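Transmembrane oligosaccharyl transferase (Archaeoglobus fulgidus, PDB 3WAJ) is a membrane enzyme of the STT3 oligosaccharyl transferase family, with a helical transmembrane part of the GT-C clan and a bound zinc ion. Local coordinates at residues G175-A180 / P223-F228; A167-S172 / G205-L210; A227-A232 / K244-V249; M408-W413 / A436-L441; Y200-G205 / F254-L259. One frame throughout, in Å; residues are numbered along the deposited sequence.

Interaction 1 (G175-A180 / P223-F228)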
# COMPACT_ATOMS: atom_id res chain seq x y z
N GLY A 175 10.38 26.85 0.62
CA GLY A 175 11.62 27.54 0.28
C GLY A 175 11.45 28.57 -0.82
O GLY A 175 12.02 29.65 -0.76
N THR A 176 10.67 28.22 -1.84
CA THR A 176 10.43 29.15 -2.94
C THR A 176 9.48 30.27 -2.53
O THR A 176 9.58 31.39 -3.02
CB THR A 176 9.86 28.43 -4.19
OG1 THR A 176 8.65 27.75 -3.84
CG2 THR A 176 10.89 27.45 -4.77
N PHE A 177 8.54 29.95 -1.65
CA PHE A 177 7.67 31.00 -1.12
C PHE A 177 8.46 31.99 -0.26
O PHE A 177 8.28 33.20 -0.37
CB PHE A 177 6.51 30.44 -0.32
CG PHE A 177 5.61 31.50 0.25
CD1 PHE A 177 4.64 32.10 -0.54
CD2 PHE A 177 5.75 31.92 1.58
CE1 PHE A 177 3.83 33.10 -0.03
CE2 PHE A 177 4.93 32.91 2.10
CZ PHE A 177 3.97 33.51 1.30
N LEU A 178 9.33 31.47 0.61
CA LEU A 178 10.10 32.34 1.48
C LEU A 178 11.07 33.16 0.63
O LEU A 178 11.24 34.35 0.86
CB LEU A 178 10.81 31.55 2.58
CG LEU A 178 9.81 31.04 3.63
CD1 LEU A 178 10.49 30.28 4.75
CD2 LEU A 178 8.99 32.19 4.19
N LEU A 179 11.64 32.52 -0.38
CA LEU A 179 12.49 33.22 -1.34
C LEU A 179 11.74 34.37 -2.02
O LEU A 179 12.31 35.42 -2.29
CB LEU A 179 13.02 32.23 -2.38
CG LEU A 179 14.18 32.61 -3.31
CD1 LEU A 179 13.72 33.42 -4.50
CD2 LEU A 179 15.24 33.39 -2.54
N ALA A 180 10.45 34.18 -2.29
CA ALA A 180 9.66 35.26 -2.90
C ALA A 180 9.28 36.38 -1.92
O ALA A 180 8.78 37.43 -2.34
CB ALA A 180 8.43 34.69 -3.62
N PRO A 223 -3.65 26.37 3.54
CA PRO A 223 -3.89 26.83 4.92
C PRO A 223 -2.60 27.11 5.68
O PRO A 223 -2.53 28.07 6.45
CB PRO A 223 -4.60 25.64 5.57
CG PRO A 223 -5.23 24.90 4.45
CD PRO A 223 -4.38 25.13 3.24
N ILE A 224 -1.58 26.28 5.45
CA ILE A 224 -0.29 26.45 6.13
C ILE A 224 0.33 27.83 5.85
O ILE A 224 0.63 28.57 6.78
CB ILE A 224 0.70 25.33 5.76
CG1 ILE A 224 0.25 23.99 6.37
CG2 ILE A 224 2.12 25.66 6.22
CD1 ILE A 224 1.11 22.81 5.95
N ILE A 225 0.50 28.16 4.58
CA ILE A 225 1.00 29.47 4.18
C ILE A 225 0.12 30.61 4.68
O ILE A 225 0.61 31.67 5.05
CB ILE A 225 1.16 29.56 2.65
CG1 ILE A 225 2.16 28.51 2.18
CG2 ILE A 225 1.63 30.96 2.23
CD1 ILE A 225 2.36 28.48 0.67
N LEU A 226 -1.20 30.40 4.68
CA LEU A 226 -2.11 31.44 5.17
C LEU A 226 -1.90 31.67 6.66
O LEU A 226 -2.04 32.79 7.13
CB LEU A 226 -3.56 31.10 4.86
CG LEU A 226 -3.96 31.26 3.40
CD1 LEU A 226 -5.37 30.73 3.21
CD2 LEU A 226 -3.87 32.73 2.97
N ALA A 227 -1.55 30.62 7.39
CA ALA A 227 -1.17 30.78 8.80
C ALA A 227 0.06 31.68 8.95
O ALA A 227 0.17 32.42 9.94
CB ALA A 227 -0.95 29.42 9.47
N PHE A 228 0.98 31.64 7.98
CA PHE A 228 2.14 32.53 7.99
C PHE A 228 1.67 33.97 8.00
O PHE A 228 2.23 34.81 8.71
CB PHE A 228 3.05 32.35 6.76
CG PHE A 228 3.67 30.98 6.63
CD1 PHE A 228 3.63 30.06 7.67
CD2 PHE A 228 4.30 30.62 5.45
CE1 PHE A 228 4.20 28.79 7.54
CE2 PHE A 228 4.87 29.36 5.31
CZ PHE A 228 4.82 28.44 6.35
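Phe177 meets Ile225 and Phe228 where helix 163-181 packs against helix 221-234. Both helices belong to the transmembrane bundle of the STT3 family. No hydrogen bond joins the two segments, and the contact is buried and apolar.

Along segment 175-180, Thr176 comes just before the contact. Its OG1 hydrogen-bonds Ser172 O and Ala173 O in its own helix and, probably, Thr207 OG1 on helix 199-214. Phe177 follows and carries the packing. Its CG stands anti to the backbone nitrogen (chi1 179°), which sends the ring straight across to the other helix. Ile225 covers one face of this ring with its CG2 branch. That methyl lies 3.8 Å from the ring centroid and 20° off the normal, a CH-pi contact. It is displaced toward the outer end of the ring, so Phe177 CZ is its nearest atom, at 3.6 Å from Ile225 CG2. Leu178 comes next and turns to other helices, resting on Leu127 and Val131 of helix 121-131 and on Phe405.

On helix 221-234, Phe228 offers the edge of its ring, near the ring plane, to Phe177. The two aromatic side chains slide past each other in opposite directions and do not stack. The Phe228 ring also lies against its own helix, with Ile224 O 3.4 Å above one face. Ala409 and Ile412 of helix 405-420 pack on this ring too. Across the contact, the two aromatic rings come nearest at Phe228 CD2 and Phe177 CE2, 4.1 Å apart.

Interaction 2 (A167-S172 / G205-L210)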
# COMPACT_ATOMS: atom_id res chain seq x y z
N ALA A 167 6.96 15.22 -0.47
CA ALA A 167 8.01 15.86 0.31
C ALA A 167 8.76 16.91 -0.52
O ALA A 167 8.95 18.04 -0.09
CB ALA A 167 8.97 14.84 0.89
N PHE A 168 9.16 16.52 -1.73
CA PHE A 168 9.94 17.40 -2.59
C PHE A 168 9.19 18.69 -2.91
O PHE A 168 9.73 19.78 -2.76
CB PHE A 168 10.34 16.65 -3.87
CG PHE A 168 11.28 17.42 -4.77
CD1 PHE A 168 12.62 17.09 -4.83
CD2 PHE A 168 10.81 18.45 -5.58
CE1 PHE A 168 13.48 17.77 -5.66
CE2 PHE A 168 11.67 19.15 -6.41
CZ PHE A 168 13.01 18.81 -6.45
N TRP A 169 7.94 18.60 -3.36
CA TRP A 169 7.24 19.82 -3.72
C TRP A 169 6.78 20.63 -2.50
O TRP A 169 6.65 21.86 -2.59
CB TRP A 169 6.09 19.55 -4.71
CG TRP A 169 6.58 19.01 -6.04
CD1 TRP A 169 6.34 17.77 -6.58
CD2 TRP A 169 7.44 19.68 -6.98
NE1 TRP A 169 6.97 17.64 -7.79
CE2 TRP A 169 7.66 18.79 -8.06
CE3 TRP A 169 8.04 20.95 -7.02
CZ2 TRP A 169 8.46 19.14 -9.17
CZ3 TRP A 169 8.82 21.29 -8.11
CH2 TRP A 169 9.03 20.39 -9.17
N GLN A 170 6.54 19.98 -1.37
CA GLN A 170 6.11 20.73 -0.18
C GLN A 170 7.24 21.63 0.31
O GLN A 170 7.05 22.83 0.51
CB GLN A 170 5.66 19.81 0.95
CG GLN A 170 5.06 20.58 2.13
CD GLN A 170 5.05 19.78 3.42
OE1 GLN A 170 3.99 19.40 3.92
NE2 GLN A 170 6.23 19.51 3.95
N VAL A 171 8.41 21.02 0.51
CA VAL A 171 9.61 21.74 0.89
C VAL A 171 9.96 22.81 -0.15
O VAL A 171 10.26 23.95 0.20
CB VAL A 171 10.79 20.78 1.10
CG1 VAL A 171 12.05 21.55 1.53
CG2 VAL A 171 10.43 19.74 2.13
N SER A 172 9.91 22.43 -1.42
CA SER A 172 10.11 23.37 -2.52
C SER A 172 9.18 24.55 -2.41
O SER A 172 9.60 25.68 -2.61
CB SER A 172 9.88 22.69 -3.88
OG SER A 172 10.93 21.80 -4.19
N GLY A 205 4.25 29.60 -7.02
CA GLY A 205 2.93 29.13 -7.39
C GLY A 205 3.01 27.83 -8.18
O GLY A 205 2.09 27.02 -8.14
N ILE A 206 4.12 27.64 -8.89
CA ILE A 206 4.31 26.42 -9.69
C ILE A 206 4.59 25.24 -8.78
O ILE A 206 4.07 24.15 -8.99
CB ILE A 206 5.43 26.59 -10.75
CG1 ILE A 206 4.91 27.38 -11.95
CG2 ILE A 206 5.94 25.25 -11.24
CD1 ILE A 206 5.98 27.78 -12.93
N THR A 207 5.43 25.46 -7.77
CA THR A 207 5.76 24.40 -6.82
C THR A 207 4.52 23.97 -6.02
O THR A 207 4.34 22.79 -5.76
CB THR A 207 6.89 24.83 -5.86
OG1 THR A 207 6.46 25.97 -5.12
CG2 THR A 207 8.14 25.17 -6.64
N ILE A 208 3.66 24.92 -5.66
CA ILE A 208 2.41 24.53 -5.02
C ILE A 208 1.56 23.71 -5.98
O ILE A 208 1.15 22.58 -5.66
CB ILE A 208 1.61 25.73 -4.50
CG1 ILE A 208 2.32 26.34 -3.29
CG2 ILE A 208 0.18 25.30 -4.13
CD1 ILE A 208 1.68 27.58 -2.76
N GLY A 209 1.31 24.27 -7.17
CA GLY A 209 0.63 23.56 -8.24
C GLY A 209 1.14 22.14 -8.40
O GLY A 209 0.34 21.19 -8.46
N LEU A 210 2.46 21.98 -8.45
CA LEU A 210 3.05 20.65 -8.67
C LEU A 210 2.80 19.76 -7.47
O LEU A 210 2.55 18.55 -7.62
CB LEU A 210 4.53 20.75 -9.00
CG LEU A 210 4.79 21.38 -10.37
CD1 LEU A 210 6.26 21.42 -10.71
CD2 LEU A 210 4.01 20.64 -11.44
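Trp169 has the most surface buried here, and Leu210 covers one face of its indole. Leu210 CB sits 3.7 Å above the indole plane, over its centre. The CD1 branch reaches on over the six-membered ring, 3.6 Å from that ring's centroid and 21° off the normal. This is a CH-pi contact, and it is close: Leu210 CD1 is 3.3 Å from Trp169 CH2. The opposite indole face is covered from its own helix by Phe168, whose CD2 is 3.8 Å above the plane. The indole is thus sandwiched between an aliphatic chain and a neighbouring aromatic ring. Phe85 meets it edge-to-face as well.

The segments belong to helices 163-181 and 199-214, successive helices of the transmembrane bundle that run nearly antiparallel. The axes of the two segments come within 8.3 Å at an angle of 152°.

Thr207 fills the next level. Thr207 CG2 is 4.1 Å from Ser172 CB and also lies near the rim of the indole. Its carbonyl oxygen faces the stem of the tryptophan, with Thr207 O 3.8 Å from Trp169 CB. The hydroxyl sits between the backbone nitrogen and the carbonyl carbon (chi1 61°). It hydrogen-bonds Ala204 O, one turn back on its own helix, and probably the hydroxyl of Thr176 as well.

Ser172 spends its hydroxyl within its helix and leaves CB to the contact. Ser172 OG donates to Phe168 O over 2.8 Å, from above the carbonyl plane. Ser172 N grips the same oxygen from the other face.

Interaction 3 (A227-A232 / K244-V249)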
# COMPACT_ATOMS: atom_id res chain seq x y z
N ALA A 227 -1.55 30.62 7.39
CA ALA A 227 -1.17 30.78 8.80
C ALA A 227 0.06 31.68 8.95
O ALA A 227 0.17 32.42 9.94
CB ALA A 227 -0.95 29.42 9.47
N PHE A 228 0.98 31.64 7.98
CA PHE A 228 2.14 32.53 7.99
C PHE A 228 1.67 33.97 8.00
O PHE A 228 2.23 34.81 8.71
CB PHE A 228 3.05 32.35 6.76
CG PHE A 228 3.67 30.98 6.63
CD1 PHE A 228 3.63 30.06 7.67
CD2 PHE A 228 4.30 30.62 5.45
CE1 PHE A 228 4.20 28.79 7.54
CE2 PHE A 228 4.87 29.36 5.31
CZ PHE A 228 4.82 28.44 6.35
N MET A 229 0.66 34.26 7.19
CA MET A 229 0.16 35.63 7.08
C MET A 229 -0.63 36.00 8.32
O MET A 229 -0.47 37.09 8.86
CB MET A 229 -0.66 35.81 5.80
CG MET A 229 0.13 35.47 4.55
SD MET A 229 -0.86 35.54 3.06
CE MET A 229 -1.40 37.25 3.13
N PHE A 230 -1.48 35.08 8.76
CA PHE A 230 -2.26 35.30 9.98
C PHE A 230 -1.34 35.80 11.10
O PHE A 230 -1.54 36.89 11.63
CB PHE A 230 -2.96 34.01 10.40
CG PHE A 230 -3.76 34.14 11.66
CD1 PHE A 230 -5.04 34.66 11.64
CD2 PHE A 230 -3.22 33.75 12.88
CE1 PHE A 230 -5.79 34.79 12.81
CE2 PHE A 230 -3.96 33.87 14.07
CZ PHE A 230 -5.24 34.39 14.03
N PHE A 231 -0.32 35.01 11.43
CA PHE A 231 0.59 35.34 12.53
C PHE A 231 1.48 36.57 12.29
O PHE A 231 1.72 37.33 13.22
CB PHE A 231 1.41 34.10 12.96
CG PHE A 231 0.60 33.09 13.73
CD1 PHE A 231 0.05 33.42 14.97
CD2 PHE A 231 0.37 31.82 13.22
CE1 PHE A 231 -0.71 32.48 15.69
CE2 PHE A 231 -0.39 30.88 13.94
CZ PHE A 231 -0.93 31.21 15.16
N ALA A 232 1.94 36.77 11.06
CA ALA A 232 2.67 38.00 10.71
C ALA A 232 1.81 39.26 10.93
O ALA A 232 2.33 40.36 11.11
CB ALA A 232 3.20 37.95 9.29
N LYS A 244 2.47 44.11 3.14
CA LYS A 244 1.81 44.36 1.85
C LYS A 244 2.39 43.49 0.73
O LYS A 244 1.64 42.91 -0.06
CB LYS A 244 1.83 45.85 1.46
CG LYS A 244 0.66 46.63 2.04
CD LYS A 244 0.37 47.92 1.28
CE LYS A 244 1.57 48.85 1.28
NZ LYS A 244 1.38 49.95 0.29
N ASN A 245 3.72 43.38 0.68
CA ASN A 245 4.36 42.51 -0.29
C ASN A 245 4.22 41.02 0.07
O ASN A 245 4.05 40.18 -0.83
CB ASN A 245 5.82 42.92 -0.54
CG ASN A 245 5.95 44.08 -1.52
OD1 ASN A 245 5.35 44.07 -2.61
ND2 ASN A 245 6.73 45.09 -1.14
N LEU A 246 4.26 40.68 1.36
CA LEU A 246 4.03 39.31 1.81
C LEU A 246 2.69 38.83 1.27
O LEU A 246 2.55 37.70 0.80
CB LEU A 246 4.02 39.22 3.34
CG LEU A 246 3.42 37.94 3.92
CD1 LEU A 246 4.30 36.75 3.59
CD2 LEU A 246 3.21 38.04 5.42
N SER A 247 1.70 39.73 1.32
CA SER A 247 0.36 39.45 0.84
C SER A 247 0.29 39.39 -0.68
O SER A 247 -0.34 38.48 -1.24
CB SER A 247 -0.61 40.51 1.36
OG SER A 247 -0.44 40.68 2.75
N LEU A 248 0.91 40.36 -1.36
CA LEU A 248 0.86 40.43 -2.82
C LEU A 248 1.50 39.18 -3.46
O LEU A 248 0.94 38.59 -4.40
CB LEU A 248 1.51 41.73 -3.34
CG LEU A 248 0.64 43.00 -3.33
CD1 LEU A 248 1.45 44.26 -3.69
CD2 LEU A 248 -0.56 42.84 -4.26
N VAL A 249 2.64 38.77 -2.92
CA VAL A 249 3.30 37.54 -3.33
C VAL A 249 2.36 36.34 -3.21
O VAL A 249 2.28 35.50 -4.12
CB VAL A 249 4.55 37.31 -2.48
CG1 VAL A 249 5.04 35.86 -2.61
CG2 VAL A 249 5.63 38.28 -2.89
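Met229 reaches from helix 221-234 to Leu246 and Ser247 of helix 243-261. The two helices follow each other in the chain and form an antiparallel helical hairpin in the membrane part. The axes of the two segments approach to 10.8 Å at 164°, so the gap is bridged by side chains.

The methionine can be followed outward. CB points toward the partner helix. CG then runs alongside Leu246, with Met229 CG 4.1 Å from Leu246 CD2; the two side chains slide past each other in opposite directions. At SD the chain bends (chi3 59°), and this turns the methyl to the backbone of the partner. There Met229 CE rests 3.6 Å from Ser247 CA. The same methyl also touches the serine side chain. Ser247 OG donates its hydrogen bond back to Arg243 O in its own helix. Phe294 of helix 278-303 packs on Met229 as well.

A chi1 of 164° extends the Leu246 side chain to helix 221-234. Its CD2 branch serves two partners there. Besides Met229 it meets the residue one turn further on, with Leu246 CD2 3.9 Å from Ala232 CB.

Interaction 4 (M408-W413 / A436-L441)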
# COMPACT_ATOMS: atom_id res chain seq x y z
N MET A 408 9.82 32.22 11.90
CA MET A 408 8.48 31.96 12.42
C MET A 408 7.71 31.04 11.48
O MET A 408 7.00 30.14 11.94
CB MET A 408 7.71 33.26 12.64
CG MET A 408 6.38 33.05 13.36
SD MET A 408 5.27 34.45 13.24
CE MET A 408 5.22 34.69 11.46
N ALA A 409 7.85 31.26 10.18
CA ALA A 409 7.17 30.45 9.18
C ALA A 409 7.57 28.98 9.32
O ALA A 409 6.73 28.09 9.27
CB ALA A 409 7.48 30.96 7.78
N LEU A 410 8.85 28.74 9.54
CA LEU A 410 9.36 27.38 9.66
C LEU A 410 8.77 26.64 10.87
O LEU A 410 8.37 25.47 10.75
CB LEU A 410 10.89 27.38 9.72
CG LEU A 410 11.62 26.18 9.11
CD1 LEU A 410 11.53 26.19 7.57
CD2 LEU A 410 13.06 26.18 9.59
N LEU A 411 8.70 27.32 12.01
CA LEU A 411 8.11 26.75 13.22
C LEU A 411 6.64 26.36 13.03
O LEU A 411 6.21 25.29 13.47
CB LEU A 411 8.25 27.72 14.40
CG LEU A 411 9.55 27.50 15.19
CD1 LEU A 411 9.89 28.71 16.06
CD2 LEU A 411 9.43 26.24 16.04
N ILE A 412 5.90 27.24 12.37
CA ILE A 412 4.49 27.03 12.07
C ILE A 412 4.33 25.79 11.20
O ILE A 412 3.43 24.98 11.40
CB ILE A 412 3.90 28.25 11.33
CG1 ILE A 412 3.87 29.47 12.25
CG2 ILE A 412 2.50 27.97 10.81
CD1 ILE A 412 3.27 30.71 11.59
N TRP A 413 5.21 25.65 10.21
CA TRP A 413 5.22 24.47 9.35
C TRP A 413 5.48 23.22 10.18
O TRP A 413 4.78 22.22 10.04
CB TRP A 413 6.29 24.63 8.26
CG TRP A 413 6.63 23.35 7.53
CD1 TRP A 413 5.78 22.58 6.78
CD2 TRP A 413 7.92 22.73 7.46
NE1 TRP A 413 6.47 21.51 6.26
CE2 TRP A 413 7.78 21.58 6.66
CE3 TRP A 413 9.17 23.03 8.00
CZ2 TRP A 413 8.86 20.73 6.38
CZ3 TRP A 413 10.24 22.18 7.72
CH2 TRP A 413 10.08 21.05 6.92
N ALA A 436 15.76 17.20 9.33
CA ALA A 436 17.02 17.54 8.66
C ALA A 436 17.38 19.04 8.73
O ALA A 436 18.57 19.40 8.75
CB ALA A 436 16.98 17.07 7.21
N VAL A 437 16.37 19.90 8.73
CA VAL A 437 16.56 21.35 8.78
C VAL A 437 16.91 21.80 10.19
O VAL A 437 17.85 22.58 10.38
CB VAL A 437 15.31 22.10 8.30
CG1 VAL A 437 15.47 23.60 8.49
CG2 VAL A 437 15.02 21.78 6.85
N TYR A 438 16.16 21.30 11.17
CA TYR A 438 16.37 21.66 12.58
C TYR A 438 17.55 20.91 13.23
O TYR A 438 17.84 21.09 14.41
CB TYR A 438 15.07 21.47 13.39
CG TYR A 438 14.03 22.54 13.12
CD1 TYR A 438 14.36 23.89 13.19
CD2 TYR A 438 12.72 22.20 12.78
CE1 TYR A 438 13.41 24.88 12.94
CE2 TYR A 438 11.77 23.19 12.53
CZ TYR A 438 12.13 24.52 12.61
OH TYR A 438 11.19 25.49 12.37
N SER A 439 18.22 20.07 12.45
CA SER A 439 19.47 19.46 12.88
C SER A 439 20.63 20.24 12.27
O SER A 439 21.64 20.50 12.94
CB SER A 439 19.55 17.99 12.49
OG SER A 439 18.66 17.20 13.25
N ALA A 440 20.47 20.64 11.01
CA ALA A 440 21.43 21.51 10.34
C ALA A 440 21.50 22.87 11.03
O ALA A 440 22.45 23.63 10.82
CB ALA A 440 21.06 21.68 8.90
N LEU A 441 20.48 23.19 11.81
CA LEU A 441 20.46 24.43 12.58
C LEU A 441 21.19 24.19 13.90
O LEU A 441 22.13 24.91 14.24
CB LEU A 441 19.02 24.88 12.78
CG LEU A 441 18.68 26.20 13.48
CD1 LEU A 441 18.44 25.97 14.95
CD2 LEU A 441 19.77 27.24 13.25
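The Tyr438 ring reaches Leu410 and Leu411 with its hydroxyl end. Leu411 N lies at the ring edge, near the ring plane. Leu410 CD2 approaches the ring obliquely and is 3.6 Å from both Tyr438 CE1 and Tyr438 CZ. This is packing between two transmembrane helices, 405-420 and 429-446, which follow each other in the chain. The axes of the two segments lie at 136° and come no closer than 12.2 Å, a width spanned by the long tyrosine.

Leu410 and Tyr438 come from opposite directions. The hydroxyl ends against the leucine stem and the backbone, with Tyr438 OH 3.3 Å from Leu410 CB. Tyr438 OH is also 3.1 Å from Leu411 N, but the angle is too poor for a hydrogen bond. The Leu411 side chain crosses the tyrosine at about a right angle and touches the hydroxyl with its CG.

Ile392 of helix 384-402 also packs on Tyr438. Val437, beside it in the chain, completes the buried apolar contact. With CG1 trans to N (chi1 174°), this methyl faces the same leucine branch that the ring meets: Val437 CG1 is 3.7 Å from Leu410 CD2.

Interaction 5 (Y200-G205 / F254-L259)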
# COMPACT_ATOMS: atom_id res chain seq x y z
N TYR A 200 9.65 35.27 -9.36
CA TYR A 200 9.84 34.60 -8.07
C TYR A 200 8.53 34.04 -7.46
O TYR A 200 8.48 32.88 -7.05
CB TYR A 200 10.64 35.49 -7.10
CG TYR A 200 12.02 35.88 -7.61
CD1 TYR A 200 13.17 35.24 -7.15
CD2 TYR A 200 12.19 36.89 -8.56
CE1 TYR A 200 14.43 35.59 -7.60
CE2 TYR A 200 13.45 37.24 -9.03
CZ TYR A 200 14.57 36.59 -8.55
OH TYR A 200 15.81 36.93 -9.01
N PRO A 201 7.45 34.86 -7.40
CA PRO A 201 6.19 34.24 -6.95
C PRO A 201 5.59 33.24 -7.95
O PRO A 201 5.06 32.23 -7.50
CB PRO A 201 5.25 35.44 -6.76
CG PRO A 201 5.85 36.54 -7.59
CD PRO A 201 7.33 36.32 -7.50
N VAL A 202 5.67 33.53 -9.25
CA VAL A 202 5.20 32.61 -10.29
C VAL A 202 5.81 31.20 -10.14
O VAL A 202 5.11 30.19 -10.29
CB VAL A 202 5.45 33.17 -11.72
CG1 VAL A 202 5.29 32.09 -12.79
CG2 VAL A 202 4.49 34.33 -12.00
N ILE A 203 7.10 31.15 -9.81
CA ILE A 203 7.78 29.89 -9.54
C ILE A 203 7.16 29.20 -8.32
O ILE A 203 6.85 28.01 -8.35
CB ILE A 203 9.30 30.09 -9.30
CG1 ILE A 203 10.01 30.51 -10.59
CG2 ILE A 203 9.93 28.83 -8.71
CD1 ILE A 203 9.67 29.67 -11.79
N ALA A 204 6.99 29.97 -7.24
CA ALA A 204 6.45 29.44 -6.00
C ALA A 204 5.04 28.89 -6.22
O ALA A 204 4.67 27.84 -5.68
CB ALA A 204 6.44 30.51 -4.93
N GLY A 205 4.25 29.60 -7.02
CA GLY A 205 2.93 29.13 -7.39
C GLY A 205 3.01 27.83 -8.18
O GLY A 205 2.09 27.02 -8.14
N PHE A 254 -0.82 31.92 -5.08
CA PHE A 254 -2.09 31.20 -5.05
C PHE A 254 -2.82 31.32 -6.38
O PHE A 254 -3.44 30.36 -6.83
CB PHE A 254 -2.95 31.67 -3.87
CG PHE A 254 -2.48 31.16 -2.55
CD1 PHE A 254 -2.18 29.81 -2.38
CD2 PHE A 254 -2.31 32.02 -1.47
CE1 PHE A 254 -1.73 29.32 -1.15
CE2 PHE A 254 -1.87 31.54 -0.23
CZ PHE A 254 -1.58 30.19 -0.07
N ALA A 255 -2.74 32.48 -7.03
CA ALA A 255 -3.32 32.63 -8.36
C ALA A 255 -2.68 31.65 -9.35
O ALA A 255 -3.39 30.94 -10.09
CB ALA A 255 -3.20 34.07 -8.86
N VAL A 256 -1.36 31.60 -9.36
CA VAL A 256 -0.65 30.74 -10.30
C VAL A 256 -0.97 29.27 -10.02
O VAL A 256 -1.25 28.52 -10.94
CB VAL A 256 0.87 31.00 -10.29
CG1 VAL A 256 1.62 29.91 -11.06
CG2 VAL A 256 1.17 32.38 -10.90
N SER A 257 -0.94 28.87 -8.75
CA SER A 257 -1.20 27.48 -8.38
C SER A 257 -2.56 27.03 -8.89
O SER A 257 -2.71 25.90 -9.35
CB SER A 257 -1.12 27.28 -6.86
OG SER A 257 -2.17 27.96 -6.20
N ALA A 258 -3.54 27.93 -8.80
CA ALA A 258 -4.90 27.65 -9.26
C ALA A 258 -4.95 27.43 -10.78
O ALA A 258 -5.67 26.57 -11.27
CB ALA A 258 -5.82 28.76 -8.86
N LEU A 259 -4.19 28.24 -11.51
CA LEU A 259 -4.09 28.11 -12.97
C LEU A 259 -3.51 26.77 -13.36
O LEU A 259 -3.98 26.12 -14.30
CB LEU A 259 -3.20 29.22 -13.53
CG LEU A 259 -3.87 30.55 -13.79
CD1 LEU A 259 -2.85 31.56 -14.28
CD2 LEU A 259 -4.97 30.34 -14.81
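Gly205 and Val256 lie where helices 199-214 and 243-261 come close. The glycine has no side chain, and Val256 CB is 4.0 Å from Gly205 CA. The two methyls of Val256 divide the neighbouring surface. Val256 CG1 lies over the backbone, 3.6 Å from Val202 O. Val256 CG2 meets the side chain of Val202, at 4.0 Å from Val202 CG2. The two valines cross at about a right angle.

Ser257, the next residue, meets the glycine's carbonyl. Ser257 CA is 3.3 Å from Gly205 O, a CA-H...O contact with an angle of 122° at the hydrogen. No classical hydrogen bond links the segments.

One shell further out, the serine hydroxyl is tied to its own helix. A chi1 of 67° folds it back over the helix, and Ser257 OG donates to Phe254 O at 2.8 Å. Ala258 N reaches that oxygen from the same face. Leu284 of helix 278-303 also packs on Ser257.

The axes of the two segments pass 7.7 Å apart with a crossing angle of -45°, and the CA atoms of Gly205 and Ser257 are only 4.6 Å apart. Such closeness is typical of glycine-mediated packing between transmembrane helices.

In the fold
All five contacts lie on the same side of the chain's centre, in the helical membrane part. Interactions 1 and 2 share helix 163-181, interactions 2 and 5 share helix 199-214 and residue Gly205, and interactions 1 and 3 share helix 221-234. Helix 243-261 serves interactions 3 and 5. The centres of these four interactions lie about 8 to 18 Å apart. The segments of interactions 1, 2 and 5 alternate along the chain, which interlocks the four successive helices. Interaction 4 comes later, on helices 405-420 and 429-446, about 13 to 23 Å from the others, centre to centre. Phe231 packs on Met408 and Ile412 there, which ties distant parts of the sequence into one bundle.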